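Local coordinates for protein gluconate kinase (Lactobacillus acidophilus, PDB 3LL3) that probably transfers phosphate from ATP to a sugar such as gluconate or xylulose, as an FGGY-family carbohydrate kinase, at residues I120-G125 against P272-S277; F215-E220 against S229-I234. One frame throughout, in Å; residues are numbered along the deposited sequence. Where two conformers were deposited one is given.

Contacts 1 and 2 lie in different parts of the kinase, their centres 38 Å apart and their nearest atoms about 22 Å apart, and they do not touch. Contact 1 brings helix 116-124, in the N-terminal FGGY domain, against the loop between strands 263-269 and 281-284 of the C-terminal FGGY domain. The position of Gly125 there is about 11 Å from a bound d-xylulose, although no residue of either segment lines the xylulose, 1-deoxy-d-xylulose-5-phosphate or ATP pocket. Contact 2 is more peripheral, about 28 Å from the centre of the chain to its own centre, and stays within the N-terminal domain. In sequence it is nested inside the long span of chain between the two segments of contact 1.

Contact 1. Residues I120-G125 against P272-S277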
ATOM      1  N   ILE A 120      11.834 -33.445   0.959  1.00 25.70           N
ATOM      2  CA  ILE A 120      11.409 -33.663  -0.421  1.00 26.68           C
ATOM      3  C   ILE A 120      12.142 -32.693  -1.366  1.00 26.60           C
ATOM      4  O   ILE A 120      12.636 -33.088  -2.439  1.00 25.31           O
ATOM      5  CB  ILE A 120       9.871 -33.551  -0.550  1.00 27.69           C
ATOM      6  CG1 ILE A 120       9.204 -34.800   0.027  1.00 26.86           C
ATOM      7  CG2 ILE A 120       9.443 -33.373  -2.010  1.00 25.83           C
ATOM      8  CD1 ILE A 120       7.727 -34.640   0.257  1.00 27.39           C
ATOM      9  N   TYR A 121      12.237 -31.430  -0.953  1.00 25.36           N
ATOM     10  CA  TYR A 121      12.986 -30.434  -1.721  1.00 26.78           C
ATOM     11  C   TYR A 121      14.464 -30.807  -1.904  1.00 24.59           C
ATOM     12  O   TYR A 121      14.992 -30.756  -3.000  1.00 27.42           O
ATOM     13  CB  TYR A 121      12.870 -29.040  -1.099  1.00 23.88           C
ATOM     14  CG  TYR A 121      13.620 -28.026  -1.917  1.00 27.15           C
ATOM     15  CD1 TYR A 121      13.125 -27.602  -3.145  1.00 25.32           C
ATOM     16  CD2 TYR A 121      14.839 -27.517  -1.485  1.00 26.40           C
ATOM     17  CE1 TYR A 121      13.830 -26.688  -3.926  1.00 26.46           C
ATOM     18  CE2 TYR A 121      15.543 -26.599  -2.242  1.00 28.73           C
ATOM     19  CZ  TYR A 121      15.036 -26.192  -3.462  1.00 28.36           C
ATOM     20  OH  TYR A 121      15.739 -25.286  -4.214  1.00 26.79           O
ATOM     21  N   ARG A 122      15.124 -31.134  -0.799  1.00 28.24           N
ATOM     22  CA  ARG A 122      16.512 -31.569  -0.861  0.55 28.31           C
ATOM     23  C   ARG A 122      16.673 -32.786  -1.775  1.00 27.94           C
ATOM     24  O   ARG A 122      17.668 -32.871  -2.481  1.00 28.50           O
ATOM     25  CB  ARG A 122      17.061 -31.867   0.538  0.55 30.27           C
ATOM     26  CG  ARG A 122      17.912 -30.773   1.159  0.55 29.94           C
ATOM     27  CD  ARG A 122      18.355 -31.154   2.573  0.55 29.68           C
ATOM     28  NE  ARG A 122      17.491 -30.528   3.568  0.55 32.81           N
ATOM     29  CZ  ARG A 122      16.666 -31.181   4.374  0.55 31.14           C
ATOM     30  NH1 ARG A 122      15.919 -30.505   5.230  0.55 32.67           N
ATOM     31  NH2 ARG A 122      16.595 -32.501   4.341  0.55 31.35           N
ATOM     32  N   LYS A 123      15.698 -33.699  -1.798  1.00 26.51           N
ATOM     33  CA  LYS A 123      15.788 -34.907  -2.632  1.00 28.30           C
ATOM     34  C   LYS A 123      15.469 -34.693  -4.105  1.00 26.61           C
ATOM     35  O   LYS A 123      16.071 -35.336  -4.971  1.00 24.83           O
ATOM     36  CB  LYS A 123      14.849 -36.005  -2.123  1.00 26.38           C
ATOM     37  CG  LYS A 123      15.384 -36.834  -0.966  1.00 28.83           C
ATOM     38  CD  LYS A 123      14.254 -37.649  -0.349  1.00 29.10           C
ATOM     39  CE  LYS A 123      14.747 -38.468   0.826  1.00 33.05           C
ATOM     40  NZ  LYS A 123      15.694 -39.521   0.369  1.00 36.71           N
ATOM     41  N   THR A 124      14.498 -33.831  -4.388  1.00 24.32           N
ATOM     42  CA  THR A 124      13.889 -33.831  -5.723  1.00 25.09           C
ATOM     43  C   THR A 124      13.857 -32.470  -6.414  1.00 24.99           C
ATOM     44  O   THR A 124      13.483 -32.384  -7.574  1.00 25.59           O
ATOM     45  CB  THR A 124      12.442 -34.375  -5.687  1.00 24.74           C
ATOM     46  OG1 THR A 124      11.579 -33.409  -5.062  1.00 23.30           O
ATOM     47  CG2 THR A 124      12.364 -35.720  -4.929  1.00 24.07           C
ATOM     48  N   GLY A 125      14.228 -31.411  -5.702  1.00 25.31           N
ATOM     49  CA  GLY A 125      14.197 -30.077  -6.274  1.00 25.36           C
ATOM     50  C   GLY A 125      12.804 -29.476  -6.318  1.00 24.18           C
ATOM     51  O   GLY A 125      12.607 -28.410  -6.906  1.00 23.02           O
ATOM     52  N   PRO A 272      22.872 -30.584 -10.348  1.00 31.86           N
ATOM     53  CA  PRO A 272      21.777 -30.250  -9.438  1.00 32.40           C
ATOM     54  C   PRO A 272      22.239 -29.082  -8.598  1.00 38.00           C
ATOM     55  O   PRO A 272      23.413 -28.989  -8.237  1.00 41.06           O
ATOM     56  CB  PRO A 272      21.637 -31.489  -8.548  1.00 33.61           C
ATOM     57  CG  PRO A 272      22.337 -32.590  -9.265  1.00 33.08           C
ATOM     58  CD  PRO A 272      23.381 -31.951 -10.154  1.00 32.80           C
ATOM     59  N   LYS A 273      21.340 -28.162  -8.320  1.00 32.19           N
ATOM     60  CA  LYS A 273      21.692 -27.092  -7.438  1.00 33.37           C
ATOM     61  C   LYS A 273      20.399 -26.713  -6.793  1.00 34.15           C
ATOM     62  O   LYS A 273      19.403 -26.458  -7.468  1.00 34.20           O
ATOM     63  CB  LYS A 273      22.307 -25.914  -8.195  1.00 34.14           C
ATOM     64  CG  LYS A 273      22.546 -24.705  -7.284  1.00 40.76           C
ATOM     65  CD  LYS A 273      22.881 -23.423  -8.070  1.00 39.18           C
ATOM     66  CE  LYS A 273      22.962 -22.230  -7.110  1.00 46.50           C
ATOM     67  NZ  LYS A 273      23.177 -20.927  -7.809  1.00 51.80           N
ATOM     68  N   ILE A 274      20.391 -26.741  -5.476  1.00 33.14           N
ATOM     69  CA  ILE A 274      19.182 -26.422  -4.771  1.00 32.57           C
ATOM     70  C   ILE A 274      19.459 -25.255  -3.886  1.00 31.73           C
ATOM     71  O   ILE A 274      20.609 -24.968  -3.543  1.00 33.79           O
ATOM     72  CB  ILE A 274      18.668 -27.619  -3.951  1.00 33.93           C
ATOM     73  CG1 ILE A 274      19.776 -28.161  -3.051  1.00 33.84           C
ATOM     74  CG2 ILE A 274      18.155 -28.699  -4.876  1.00 32.93           C
ATOM     75  CD1 ILE A 274      19.278 -29.159  -2.030  1.00 37.01           C
ATOM     76  N   ASP A 275      18.392 -24.565  -3.531  1.00 30.87           N
ATOM     77  CA  ASP A 275      18.496 -23.372  -2.740  1.00 31.59           C
ATOM     78  C   ASP A 275      18.282 -23.700  -1.263  1.00 34.68           C
ATOM     79  O   ASP A 275      17.293 -24.341  -0.903  1.00 32.69           O
ATOM     80  CB  ASP A 275      17.442 -22.387  -3.193  1.00 31.89           C
ATOM     81  CG  ASP A 275      17.512 -21.102  -2.443  1.00 33.51           C
ATOM     82  OD1 ASP A 275      18.618 -20.554  -2.307  1.00 36.75           O
ATOM     83  OD2 ASP A 275      16.464 -20.652  -1.960  1.00 39.35           O
ATOM     84  N   PRO A 276      19.213 -23.264  -0.405  1.00 36.60           N
ATOM     85  CA  PRO A 276      19.063 -23.430   1.044  1.00 35.77           C
ATOM     86  C   PRO A 276      17.691 -22.977   1.553  1.00 37.85           C
ATOM     87  O   PRO A 276      17.182 -23.537   2.527  1.00 42.59           O
ATOM     88  CB  PRO A 276      20.167 -22.530   1.605  1.00 40.57           C
ATOM     89  CG  PRO A 276      21.234 -22.575   0.561  1.00 37.42           C
ATOM     90  CD  PRO A 276      20.506 -22.649  -0.761  1.00 37.76           C
ATOM     91  N   SER A 277      17.084 -21.987   0.910  1.00 37.62           N
ATOM     92  CA  SER A 277      15.752 -21.562   1.335  1.00 38.55           C
ATOM     93  C   SER A 277      14.640 -22.105   0.443  1.00 35.84           C
ATOM     94  O   SER A 277      13.487 -21.691   0.550  1.00 36.69           O
ATOM     95  CB  SER A 277      15.662 -20.037   1.460  1.00 42.16           C
ATOM     96  OG  SER A 277      16.501 -19.374   0.518  1.00 46.06           O
TER
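With chi1 at -179°, Tyr121 swings its ring away from its own backbone N and carries the hydroxyl to the loop at Ile274 and Asp275, while chi1 of 53° sets CG1 of Ile274 between its backbone N and carbonyl carbon, directing CD1 to Arg122. The Asp275 N-H donates to Tyr121 OH over 2.8 Å and is almost straight at 172°; the amide nitrogen lies in the plane of the ring, at its edge. Alongside, Tyr121 CE2 packs 3.7 Å from Ile274 CB, the two side chains running past each other in opposite directions, and Tyr121 CE2 also lies 3.2 Å from Asp275 O, which stands oblique to the ring. One helical position on, Arg122 touches the end of the isoleucine, its CG 3.8 Å from Ile274 CD1. The Tyr121 hydroxyl is also hydrogen-bonded to Tyr280 O, and Asp275 OD2 takes a bond from Ser277 OG at 2.8 Å and pairs with Ser279 OG, tying the loop to itself. A phenylalanine in place of Tyr121 would probably leave the Asp275 amide without its acceptor and the Tyr280 carbonyl without the hydroxyl it meets. One phenol thus joins helix 116-124 to two backbone groups of the C-terminal domain, combining polar attachment with apolar cover.

Contact 2. Residues F215-E220 against S229-I234; sequences FPIKTE and SDTKII
Ile217 and Ile233 meet through their longer branches, which cross at about a right angle: CG1 of Ile217 lies 3.6 Å from CG1 of Ile233, and the two CD1 atoms are likewise 3.6 Å apart. Ile217 CD1 also reaches the carbonyl O of Thr231, at 3.8 Å. Beside this apolar pair, the Phe215 ring spans the turn that leads into strand 232-238. Phe215 CZ is 3.7 Å from Ser229 O, the carbonyl O of Asp230 sits at the ring edge near its plane, and Phe215 CD1 rests 3.9 Å from Lys232 CG. A chi1 of -159° places the ring there, pointing CG away from the backbone N of Phe215. Pro216, which follows a cis peptide bond, sets its CB 3.6 Å above one face of the Phe215 ring, offset toward the rim. Farther out, Thr231 OG1 is hydrogen-bonded to Asp228 N within the turn and to Ile71 O, joining the turn to strand 70-78, and Phe215 O accepts from Lys168 NZ. A backbone bond joins Ile233 to Ile214. The contact packs the link between strand 213-214 and helix 219-225 against the turn into strand 232-238, the antiparallel neighbour of 213-214, at the margin of the mixed sheet of an actin-like ATPase domain.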
ATOM      1  N   PHE A 215       6.671 -45.915 -30.329  1.00 38.03           N
ATOM      2  CA  PHE A 215       6.189 -46.526 -31.561  1.00 39.84           C
ATOM      3  C   PHE A 215       5.618 -47.905 -31.237  1.00 43.62           C
ATOM      4  O   PHE A 215       6.094 -48.567 -30.310  1.00 45.67           O
ATOM      5  CB  PHE A 215       7.371 -46.678 -32.529  1.00 43.91           C
ATOM      6  CG  PHE A 215       6.978 -46.817 -33.984  1.00 46.72           C
ATOM      7  CD1 PHE A 215       6.642 -45.700 -34.744  1.00 43.57           C
ATOM      8  CD2 PHE A 215       6.979 -48.068 -34.606  1.00 48.47           C
ATOM      9  CE1 PHE A 215       6.291 -45.829 -36.090  1.00 44.66           C
ATOM     10  CE2 PHE A 215       6.634 -48.200 -35.958  1.00 46.87           C
ATOM     11  CZ  PHE A 215       6.288 -47.086 -36.696  1.00 45.76           C
ATOM     12  N   PRO A 216       4.587 -48.343 -31.981  1.00 41.92           N
ATOM     13  CA  PRO A 216       3.884 -47.590 -33.018  1.00 40.35           C
ATOM     14  C   PRO A 216       2.616 -46.963 -32.483  1.00 37.55           C
ATOM     15  O   PRO A 216       2.187 -47.291 -31.387  1.00 36.59           O
ATOM     16  CB  PRO A 216       3.488 -48.675 -34.031  1.00 41.89           C
ATOM     17  CG  PRO A 216       3.944 -50.006 -33.434  1.00 43.57           C
ATOM     18  CD  PRO A 216       4.177 -49.756 -31.988  1.00 43.99           C
ATOM     19  N   ILE A 217       2.020 -46.080 -33.273  1.00 36.49           N
ATOM     20  CA  ILE A 217       0.692 -45.566 -32.994  1.00 35.61           C
ATOM     21  C   ILE A 217      -0.315 -46.624 -33.426  1.00 38.72           C
ATOM     22  O   ILE A 217      -0.088 -47.330 -34.415  1.00 38.08           O
ATOM     23  CB  ILE A 217       0.438 -44.269 -33.784  1.00 37.30           C
ATOM     24  CG1 ILE A 217       1.407 -43.171 -33.327  1.00 35.74           C
ATOM     25  CG2 ILE A 217      -1.007 -43.818 -33.642  1.00 36.52           C
ATOM     26  CD1 ILE A 217       1.295 -41.875 -34.116  1.00 34.60           C
ATOM     27  N   LYS A 218      -1.411 -46.749 -32.684  1.00 37.13           N
ATOM     28  CA  LYS A 218      -2.430 -47.753 -32.987  1.00 40.30           C
ATOM     29  C   LYS A 218      -3.170 -47.407 -34.284  1.00 41.04           C
ATOM     30  O   LYS A 218      -3.517 -46.243 -34.504  1.00 37.43           O
ATOM     31  CB  LYS A 218      -3.403 -47.895 -31.815  1.00 39.07           C
ATOM     32  CG  LYS A 218      -2.742 -48.390 -30.529  1.00 39.31           C
ATOM     33  CD  LYS A 218      -3.764 -48.930 -29.521  1.00 48.05           C
ATOM     34  CE  LYS A 218      -4.574 -47.811 -28.860  1.00 49.02           C
ATOM     35  NZ  LYS A 218      -5.668 -48.343 -27.978  1.00 49.29           N
ATOM     36  N   THR A 219      -3.410 -48.415 -35.134  1.00 38.71           N
ATOM     37  CA  THR A 219      -4.001 -48.187 -36.457  1.00 39.17           C
ATOM     38  C   THR A 219      -5.245 -47.338 -36.372  1.00 39.11           C
ATOM     39  O   THR A 219      -5.487 -46.494 -37.219  1.00 40.14           O
ATOM     40  CB  THR A 219      -4.443 -49.482 -37.191  1.00 42.18           C
ATOM     41  OG1 THR A 219      -3.692 -50.613 -36.734  1.00 47.46           O
ATOM     42  CG2 THR A 219      -4.267 -49.310 -38.687  1.00 41.82           C
ATOM     43  N   GLU A 220      -6.054 -47.602 -35.360  1.00 40.39           N
ATOM     44  CA  GLU A 220      -7.259 -46.820 -35.129  1.00 43.16           C
ATOM     45  C   GLU A 220      -6.972 -45.330 -35.241  1.00 43.92           C
ATOM     46  O   GLU A 220      -7.634 -44.611 -35.991  1.00 43.76           O
ATOM     47  CB  GLU A 220      -7.812 -47.120 -33.744  1.00 43.14           C
ATOM     48  CG  GLU A 220      -8.921 -46.194 -33.297  1.00 46.60           C
ATOM     49  CD  GLU A 220      -9.431 -46.575 -31.925  1.00 48.60           C
ATOM     50  OE1 GLU A 220      -8.908 -47.565 -31.369  1.00 51.32           O
ATOM     51  OE2 GLU A 220     -10.345 -45.896 -31.405  1.00 51.38           O
ATOM     52  N   SER A 229       1.218 -44.715 -41.238  1.00 38.88           N
ATOM     53  CA  SER A 229       1.651 -45.750 -40.310  1.00 41.03           C
ATOM     54  C   SER A 229       3.130 -45.589 -39.948  1.00 40.93           C
ATOM     55  O   SER A 229       3.629 -46.312 -39.091  1.00 44.44           O
ATOM     56  CB  SER A 229       1.401 -47.156 -40.892  1.00 41.30           C
ATOM     57  OG  SER A 229       2.281 -47.434 -41.970  1.00 40.36           O
ATOM     58  N   ASP A 230       3.841 -44.664 -40.593  1.00 42.34           N
ATOM     59  CA  ASP A 230       5.238 -44.443 -40.200  1.00 43.62           C
ATOM     60  C   ASP A 230       5.466 -43.157 -39.397  1.00 38.57           C
ATOM     61  O   ASP A 230       6.576 -42.894 -38.945  1.00 36.26           O
ATOM     62  CB  ASP A 230       6.194 -44.555 -41.385  1.00 45.41           C
ATOM     63  CG  ASP A 230       5.625 -43.965 -42.636  1.00 49.60           C
ATOM     64  OD1 ASP A 230       4.936 -42.926 -42.509  1.00 49.12           O
ATOM     65  OD2 ASP A 230       5.867 -44.539 -43.733  1.00 47.20           O
ATOM     66  N   THR A 231       4.405 -42.379 -39.220  1.00 37.34           N
ATOM     67  CA  THR A 231       4.406 -41.249 -38.294  1.00 33.04           C
ATOM     68  C   THR A 231       4.866 -41.657 -36.886  1.00 35.31           C
ATOM     69  O   THR A 231       4.285 -42.548 -36.277  1.00 34.44           O
ATOM     70  CB  THR A 231       2.994 -40.676 -38.137  1.00 33.24           C
ATOM     71  OG1 THR A 231       2.479 -40.301 -39.412  1.00 32.87           O
ATOM     72  CG2 THR A 231       2.990 -39.463 -37.191  1.00 30.79           C
ATOM     73  N   LYS A 232       5.880 -40.970 -36.362  1.00 33.95           N
ATOM     74  CA  LYS A 232       6.413 -41.245 -35.032  1.00 31.85           C
ATOM     75  C   LYS A 232       5.878 -40.325 -33.940  1.00 31.83           C
ATOM     76  O   LYS A 232       5.607 -39.146 -34.179  1.00 28.73           O
ATOM     77  CB  LYS A 232       7.944 -41.167 -35.038  1.00 33.09           C
ATOM     78  CG  LYS A 232       8.606 -42.389 -35.627  1.00 36.49           C
ATOM     79  CD  LYS A 232       9.251 -42.070 -36.937  1.00 41.68           C
ATOM     80  CE  LYS A 232      10.732 -41.757 -36.748  1.00 45.28           C
ATOM     81  NZ  LYS A 232      11.575 -42.934 -37.138  1.00 45.37           N
ATOM     82  N   ILE A 233       5.727 -40.875 -32.738  1.00 26.87           N
ATOM     83  CA  ILE A 233       5.495 -40.069 -31.564  1.00 27.20           C
ATOM     84  C   ILE A 233       6.848 -39.807 -30.917  1.00 29.54           C
ATOM     85  O   ILE A 233       7.604 -40.744 -30.650  1.00 31.44           O
ATOM     86  CB  ILE A 233       4.603 -40.777 -30.534  1.00 28.87           C
ATOM     87  CG1 ILE A 233       3.225 -41.051 -31.128  1.00 30.12           C
ATOM     88  CG2 ILE A 233       4.458 -39.910 -29.280  1.00 27.70           C
ATOM     89  CD1 ILE A 233       2.433 -39.789 -31.376  1.00 27.79           C
ATOM     90  N   ILE A 234       7.156 -38.534 -30.685  1.00 26.80           N
ATOM     91  CA  ILE A 234       8.343 -38.156 -29.930  1.00 23.94           C
ATOM     92  C   ILE A 234       7.890 -37.885 -28.505  1.00 24.75           C
ATOM     93  O   ILE A 234       6.940 -37.115 -28.272  1.00 23.54           O
ATOM     94  CB  ILE A 234       9.015 -36.906 -30.536  1.00 26.02           C
ATOM     95  CG1 ILE A 234       9.115 -37.047 -32.064  1.00 25.35           C
ATOM     96  CG2 ILE A 234      10.391 -36.688 -29.913  1.00 26.62           C
ATOM     97  CD1 ILE A 234       9.756 -38.357 -32.531  1.00 25.61           C
TER